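Local coordinates for transcription antitermination protein NusB (Thermotoga maritima, PDB 1TZV) that probably takes part in transcription antitermination of ribosomal RNA operons by binding the boxA sequence of the nascent transcript, at residues E32-D36 / E37-K41; K42-E45 / D46-Y50; E106-E109 / I110-Y114. All blocks are in the same frame, centred on the assembly; numbering follows the deposited sequence. Where two conformers were deposited one is given.

Interaction 1. Residues E32-D36 / E37-K41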
# COMPACT_ATOMS: atom_id res chain seq x y z
N GLU A 32 11.30 -11.01 2.06
CA GLU A 32 11.80 -12.12 2.88
C GLU A 32 12.88 -11.70 3.89
O GLU A 32 13.03 -12.34 4.93
CB GLU A 32 12.33 -13.25 1.99
CG GLU A 32 11.24 -13.98 1.21
CD GLU A 32 10.09 -14.46 2.08
OE1 GLU A 32 10.33 -15.14 3.10
OE2 GLU A 32 8.93 -14.18 1.74
N GLU A 33 13.62 -10.63 3.60
CA GLU A 33 14.64 -10.16 4.54
C GLU A 33 13.96 -9.49 5.73
O GLU A 33 14.44 -9.54 6.87
CB GLU A 33 15.57 -9.13 3.89
CG GLU A 33 16.36 -9.62 2.68
CD GLU A 33 17.27 -8.53 2.12
OE1 GLU A 33 17.08 -7.35 2.49
OE2 GLU A 33 18.17 -8.86 1.32
N ILE A 34 12.82 -8.85 5.46
CA ILE A 34 12.05 -8.14 6.48
C ILE A 34 11.27 -9.10 7.37
O ILE A 34 11.23 -8.94 8.60
CB ILE A 34 11.08 -7.14 5.80
CG1 ILE A 34 11.89 -6.02 5.15
CG2 ILE A 34 10.08 -6.57 6.79
CD1 ILE A 34 11.15 -5.27 4.08
N LEU A 35 10.65 -10.10 6.75
CA LEU A 35 9.89 -11.09 7.50
C LEU A 35 10.85 -11.97 8.29
O LEU A 35 11.88 -12.41 7.79
CB LEU A 35 9.04 -11.97 6.55
CG LEU A 35 7.96 -11.23 5.75
CD1 LEU A 35 7.31 -12.19 4.77
CD2 LEU A 35 6.92 -10.61 6.68
N ASP A 36 10.52 -12.18 9.56
CA ASP A 36 11.35 -13.02 10.41
C ASP A 36 10.46 -13.66 11.46
O ASP A 36 9.23 -13.66 11.34
CB ASP A 36 12.47 -12.21 11.07
CG ASP A 36 11.96 -11.04 11.88
OD1 ASP A 36 10.80 -11.07 12.31
OD2 ASP A 36 12.74 -10.08 12.11
N GLU A 37 11.09 -14.22 12.49
CA GLU A 37 10.38 -14.90 13.56
C GLU A 37 9.35 -14.04 14.29
O GLU A 37 8.44 -14.57 14.92
CB GLU A 37 11.38 -15.47 14.58
CG GLU A 37 12.47 -14.48 14.99
CD GLU A 37 13.49 -14.23 13.89
OE1 GLU A 37 14.26 -13.24 14.00
OE2 GLU A 37 13.55 -15.03 12.93
N THR A 38 9.48 -12.72 14.21
CA THR A 38 8.52 -11.85 14.89
C THR A 38 7.17 -11.75 14.17
O THR A 38 6.21 -11.19 14.71
CB THR A 38 9.08 -10.42 15.12
OG1 THR A 38 9.21 -9.73 13.87
CG2 THR A 38 10.44 -10.49 15.79
N TYR A 39 7.09 -12.31 12.97
CA TYR A 39 5.84 -12.30 12.21
C TYR A 39 5.25 -13.70 12.23
O TYR A 39 5.97 -14.67 11.98
CB TYR A 39 6.09 -11.88 10.75
CG TYR A 39 6.54 -10.45 10.58
CD1 TYR A 39 7.86 -10.09 10.81
CD2 TYR A 39 5.63 -9.46 10.20
CE1 TYR A 39 8.28 -8.78 10.67
CE2 TYR A 39 6.04 -8.15 10.06
CZ TYR A 39 7.35 -7.81 10.29
OH TYR A 39 7.77 -6.52 10.14
N ASP A 40 3.97 -13.82 12.53
CA ASP A 40 3.36 -15.15 12.57
C ASP A 40 3.04 -15.69 11.18
O ASP A 40 3.14 -14.97 10.18
CB ASP A 40 2.13 -15.20 13.51
CG ASP A 40 0.97 -14.32 13.06
OD1 ASP A 40 0.93 -13.88 11.89
OD2 ASP A 40 0.05 -14.07 13.89
N LYS A 41 2.70 -16.97 11.11
CA LYS A 41 2.40 -17.62 9.84
C LYS A 41 1.42 -16.84 8.95
O LYS A 41 1.66 -16.67 7.75
CB LYS A 41 1.88 -19.04 10.10
CG LYS A 41 1.41 -19.80 8.87
CD LYS A 41 0.85 -21.16 9.24
CE LYS A 41 0.28 -21.89 8.03
NZ LYS A 41 1.35 -22.26 7.05
O HOH W 1 11.62 -7.75 12.95
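Asp36 and Tyr39 close a type I beta turn in which Tyr39 N donates to Asp36 O at 3.0 Å. The turn follows directly on helix 27-34, whose helical backbone is left at Leu35, and it swings the chain round toward helix 41-56, for which Asp40 is the N-cap, its OD1 taking the N-H of Ala43. The Asp36 side chain folds over the turn and forms an Asx turn, OD1 taking Thr38 N. With CG set between its own backbone N and carbonyl carbon (chi1 57°), OD1 is gripped by two donors: Thr38 N at 2.8 Å, from above the carboxylate plane, and Thr38 OG1 at 2.6 Å, on the syn lone pair. A water donates to both Asp36 OD2 and Thr38 OG1, and Arg7 from helix 5-19 also binds this hydroxyl. Glu37 bends back at chi2, and its carboxylate stacks over that of Asp36 with the planes 29° apart; OE1 comes within 4.0 Å of Asp36 OD2, a like-charge approach that probably costs some electrostatic energy. Beneath the polar cluster lies the buried Tyr39. Its phenol reaches Lys14 of helix 5-19 through OH and makes a cation-pi contact with Arg7, anchoring the turn on that helix. Leu35 crosses the ring at about a right angle and supplies a CH-pi contact, CD2 standing 4.0 Å from the ring centroid. Asp36 OD1 meets the rim of the same ring near its plane, 3.4 Å from Tyr39 CD1.

Interaction 2. Residues K42-E45 / D46-Y50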
# COMPACT_ATOMS: atom_id res chain seq x y z
N LYS A 42 0.33 -16.36 9.54
CA LYS A 42 -0.68 -15.61 8.80
C LYS A 42 -0.12 -14.28 8.26
O LYS A 42 -0.38 -13.91 7.11
CB LYS A 42 -1.89 -15.34 9.70
CG LYS A 42 -2.97 -14.48 9.07
CD LYS A 42 -3.71 -15.21 7.96
CE LYS A 42 -4.64 -14.25 7.23
NZ LYS A 42 -5.31 -13.30 8.17
N ALA A 43 0.63 -13.56 9.09
CA ALA A 43 1.19 -12.28 8.65
C ALA A 43 2.18 -12.50 7.49
O ALA A 43 2.23 -11.70 6.56
CB ALA A 43 1.87 -11.59 9.80
N LYS A 44 2.95 -13.58 7.54
CA LYS A 44 3.89 -13.84 6.45
C LYS A 44 3.12 -14.17 5.19
O LYS A 44 3.47 -13.72 4.10
CB LYS A 44 4.82 -15.00 6.81
CG LYS A 44 5.82 -14.67 7.90
CD LYS A 44 6.70 -15.88 8.21
CE LYS A 44 7.74 -15.56 9.28
NZ LYS A 44 8.46 -16.78 9.74
N GLU A 45 2.09 -14.99 5.32
CA GLU A 45 1.26 -15.36 4.19
C GLU A 45 0.63 -14.11 3.57
O GLU A 45 0.66 -13.92 2.35
CB GLU A 45 0.15 -16.32 4.65
CG GLU A 45 -0.81 -16.78 3.58
CD GLU A 45 -2.00 -17.52 4.17
OE1 GLU A 45 -1.83 -18.15 5.25
OE2 GLU A 45 -3.09 -17.49 3.56
N ASP A 46 0.04 -13.28 4.41
CA ASP A 46 -0.61 -12.07 3.93
C ASP A 46 0.37 -11.11 3.26
O ASP A 46 0.11 -10.65 2.15
CB ASP A 46 -1.32 -11.36 5.08
CG ASP A 46 -2.48 -12.16 5.65
OD1 ASP A 46 -3.00 -13.05 4.94
OD2 ASP A 46 -2.88 -11.89 6.80
N ALA A 47 1.50 -10.83 3.91
CA ALA A 47 2.48 -9.92 3.33
C ALA A 47 2.96 -10.41 1.98
O ALA A 47 3.07 -9.63 1.03
CB ALA A 47 3.64 -9.73 4.27
N ARG A 48 3.21 -11.72 1.86
CA ARG A 48 3.65 -12.29 0.59
C ARG A 48 2.57 -12.13 -0.50
O ARG A 48 2.89 -11.82 -1.66
CB ARG A 48 4.02 -13.78 0.78
CG ARG A 48 5.29 -13.96 1.58
CD ARG A 48 5.50 -15.42 2.02
NE ARG A 48 6.74 -15.51 2.79
CZ ARG A 48 6.93 -16.34 3.81
NH1 ARG A 48 8.09 -16.33 4.45
NH2 ARG A 48 5.97 -17.17 4.18
N ARG A 49 1.31 -12.36 -0.16
CA ARG A 49 0.23 -12.22 -1.12
C ARG A 49 0.15 -10.75 -1.60
O ARG A 49 -0.00 -10.46 -2.80
CB ARG A 49 -1.12 -12.64 -0.51
CG ARG A 49 -2.27 -12.53 -1.48
CD ARG A 49 -3.63 -12.93 -0.87
NE ARG A 49 -4.06 -12.02 0.19
CZ ARG A 49 -3.94 -12.28 1.49
NH1 ARG A 49 -4.34 -11.38 2.38
NH2 ARG A 49 -3.44 -13.43 1.90
N TYR A 50 0.24 -9.82 -0.64
CA TYR A 50 0.22 -8.39 -0.97
C TYR A 50 1.35 -8.02 -1.95
O TYR A 50 1.12 -7.39 -2.99
CB TYR A 50 0.40 -7.52 0.29
CG TYR A 50 -0.87 -7.12 1.03
CD1 TYR A 50 -1.71 -8.10 1.60
CD2 TYR A 50 -1.21 -5.77 1.21
CE1 TYR A 50 -2.84 -7.73 2.33
CE2 TYR A 50 -2.35 -5.40 1.94
CZ TYR A 50 -3.14 -6.38 2.50
OH TYR A 50 -4.21 -5.99 3.27
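A salt-bridge network of Lys42, Asp46 and Arg49, spaced i to i+4 and then i+3, runs along one side of helix 41-56 in the all-helical NusB fold; one helical turn brings Lys42 next to Asp46 and Lys44 next to Arg48. Backbone bonds carry the helix, among them Asp46 N to Lys42 O at 2.8 Å. Lys42 sends CG out anti to the backbone N (chi1 176°) and then bends at chi2 and chi4, a curl that brings CE and NZ up at the oxygen edge of the Asp46 carboxylate, close to its plane. CE is 3.0 Å from Asp46 OD2, and NZ forms a salt bridge with OD2 at 3.1 Å. The other oxygen, OD1, is taken on its anti side by Arg49 NH2 at 3.1 Å, the oxygen lying in the guanidinium plane, while the bond from NH1 is weak. Arg49 NE is claimed in turn by Glu95. About half a turn round the helix, Lys44 and Arg48 run side by side, and Lys44 CB rests over one face of the Arg48 guanidinium, offset toward the rim, 3.6 Å from NH2. Arg48 NE pairs with Glu32 of helix 27-34. Ala47 faces helices 5-19 and 27-34. Held between a lysine and an arginine, the buried Asp46 carboxylate probably stays ionised.

Interaction 3. Residues E106-E109 / I110-Y114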
# COMPACT_ATOMS: atom_id res chain seq x y z
N GLU A 106 -5.64 3.63 7.60
CA GLU A 106 -4.32 3.06 7.85
C GLU A 106 -3.27 3.58 6.89
O GLU A 106 -2.12 3.79 7.26
CB GLU A 106 -4.37 1.53 7.75
CG GLU A 106 -5.16 0.88 8.86
CD GLU A 106 -4.75 1.38 10.22
OE1 GLU A 106 -3.54 1.48 10.48
OE2 GLU A 106 -5.65 1.68 11.03
N ALA A 107 -3.67 3.82 5.65
CA ALA A 107 -2.74 4.31 4.64
C ALA A 107 -2.32 5.72 5.06
O ALA A 107 -1.14 6.08 4.98
CB ALA A 107 -3.42 4.36 3.28
N ILE A 108 -3.26 6.54 5.50
CA ILE A 108 -2.96 7.89 5.97
C ILE A 108 -1.97 7.81 7.13
O ILE A 108 -1.04 8.63 7.21
CB ILE A 108 -4.26 8.61 6.46
CG1 ILE A 108 -5.16 8.94 5.27
CG2 ILE A 108 -3.91 9.89 7.23
CD1 ILE A 108 -6.60 9.27 5.70
N GLU A 109 -2.15 6.86 8.03
CA GLU A 109 -1.23 6.69 9.16
C GLU A 109 0.19 6.44 8.67
O GLU A 109 1.15 7.02 9.22
CB GLU A 109 -1.63 5.50 10.04
CG GLU A 109 -2.82 5.69 10.99
CD GLU A 109 -3.27 4.37 11.64
OE1 GLU A 109 -2.49 3.38 11.61
OE2 GLU A 109 -4.39 4.31 12.19
N ILE A 110 0.37 5.60 7.65
CA ILE A 110 1.71 5.34 7.14
C ILE A 110 2.28 6.60 6.51
O ILE A 110 3.44 6.94 6.73
CB ILE A 110 1.71 4.18 6.13
CG1 ILE A 110 1.24 2.89 6.81
CG2 ILE A 110 3.14 3.97 5.57
CD1 ILE A 110 1.12 1.67 5.84
N ALA A 111 1.48 7.31 5.73
CA ALA A 111 1.95 8.53 5.09
C ALA A 111 2.38 9.56 6.14
O ALA A 111 3.40 10.22 5.95
CB ALA A 111 0.87 9.13 4.20
N LYS A 112 1.64 9.68 7.23
CA LYS A 112 2.00 10.64 8.27
C LYS A 112 3.24 10.18 9.03
O LYS A 112 4.09 10.99 9.42
CB LYS A 112 0.84 10.82 9.24
CG LYS A 112 -0.29 11.61 8.65
CD LYS A 112 -1.40 11.83 9.67
CE LYS A 112 -2.49 12.73 9.12
NZ LYS A 112 -3.49 13.05 10.18
N ARG A 113 3.36 8.87 9.22
CA ARG A 113 4.48 8.24 9.92
C ARG A 113 5.81 8.68 9.35
O ARG A 113 6.72 9.08 10.09
CB ARG A 113 4.33 6.71 9.81
CG ARG A 113 5.40 5.84 10.46
CD ARG A 113 5.07 4.35 10.22
NE ARG A 113 6.10 3.46 10.76
CZ ARG A 113 6.16 3.07 12.03
NH1 ARG A 113 7.14 2.27 12.42
NH2 ARG A 113 5.25 3.48 12.90
N TYR A 114 5.93 8.62 8.03
CA TYR A 114 7.17 8.94 7.35
C TYR A 114 7.15 10.27 6.62
O TYR A 114 8.12 10.60 5.96
CB TYR A 114 7.51 7.87 6.32
CG TYR A 114 7.60 6.48 6.90
CD1 TYR A 114 6.57 5.56 6.72
CD2 TYR A 114 8.71 6.10 7.63
CE1 TYR A 114 6.65 4.29 7.26
CE2 TYR A 114 8.81 4.83 8.18
CZ TYR A 114 7.77 3.94 7.99
OH TYR A 114 7.86 2.68 8.54
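Ile108 and Lys112 lie side by side one turn apart in helix 100-114, as part of an i to i+4 contact whose tight side is the backbone and the inward residues. Four bonds run along it: Ile110 N to Glu106 O, Ala111 N to Ala107 O, Lys112 N to Ile108 O and Arg113 N to Glu109 O, all between 2.9 and 3.1 Å. Buried Ile110 keeps CG1 beside its own backbone N (chi1 -62°), which lays that atom back against Glu106 O at 3.5 Å, and its CG2 meets the Tyr114 ring at the edge. Ala107 and Ala111 add small methyl groups that suit close helix approach. Glu106, buried, and Glu109 also belong to this side: in the modelled conformer of Glu106, one of two, both acids lie toward Arg6 of helix 5-19.

The outer side is looser. Lys112 is extended beyond CG, and its CE brushes Ile108 CG2 at 3.7 Å before NZ goes on to a salt bridge with Glu117. Arg113 is exposed, and its CB touches Glu109 O, while the rest of the chain leads away from the first turn. Its CG sits over the centre of the Tyr114 ring, and NE then turns to Tyr114 OH, bonding at 2.9 Å with the oxygen in the guanidinium plane.

Three helices surround the inward side: Ile110 packs on Leu10 and Phe13 of helix 5-19 and on Val84 of helix 79-94, Ala107 meets Val84 and Ala88 of helix 79-94 and Leu127 of helix 117-134, and Ala111 rests on Val123 of helix 117-134.

From the N terminus the three contacts follow in series; each is local, and none encloses or crosses another. Interaction 1 closes the short loop between helix 27-34 and helix 41-56, and interaction 2 begins at once on the helix that follows. These two touch: the salt bridge of Glu32 OE2 with Arg48 NE, 2.8 Å long, is the joint between them, and the Leu35 side chain packs on Arg48, tying the two helices together beyond the turn. Interaction 3 comes much later, in helix 100-114; its nearest atoms lie about 9 Å from either of the others. Helix 5-19 is their common neighbour, touched by side chains of all three.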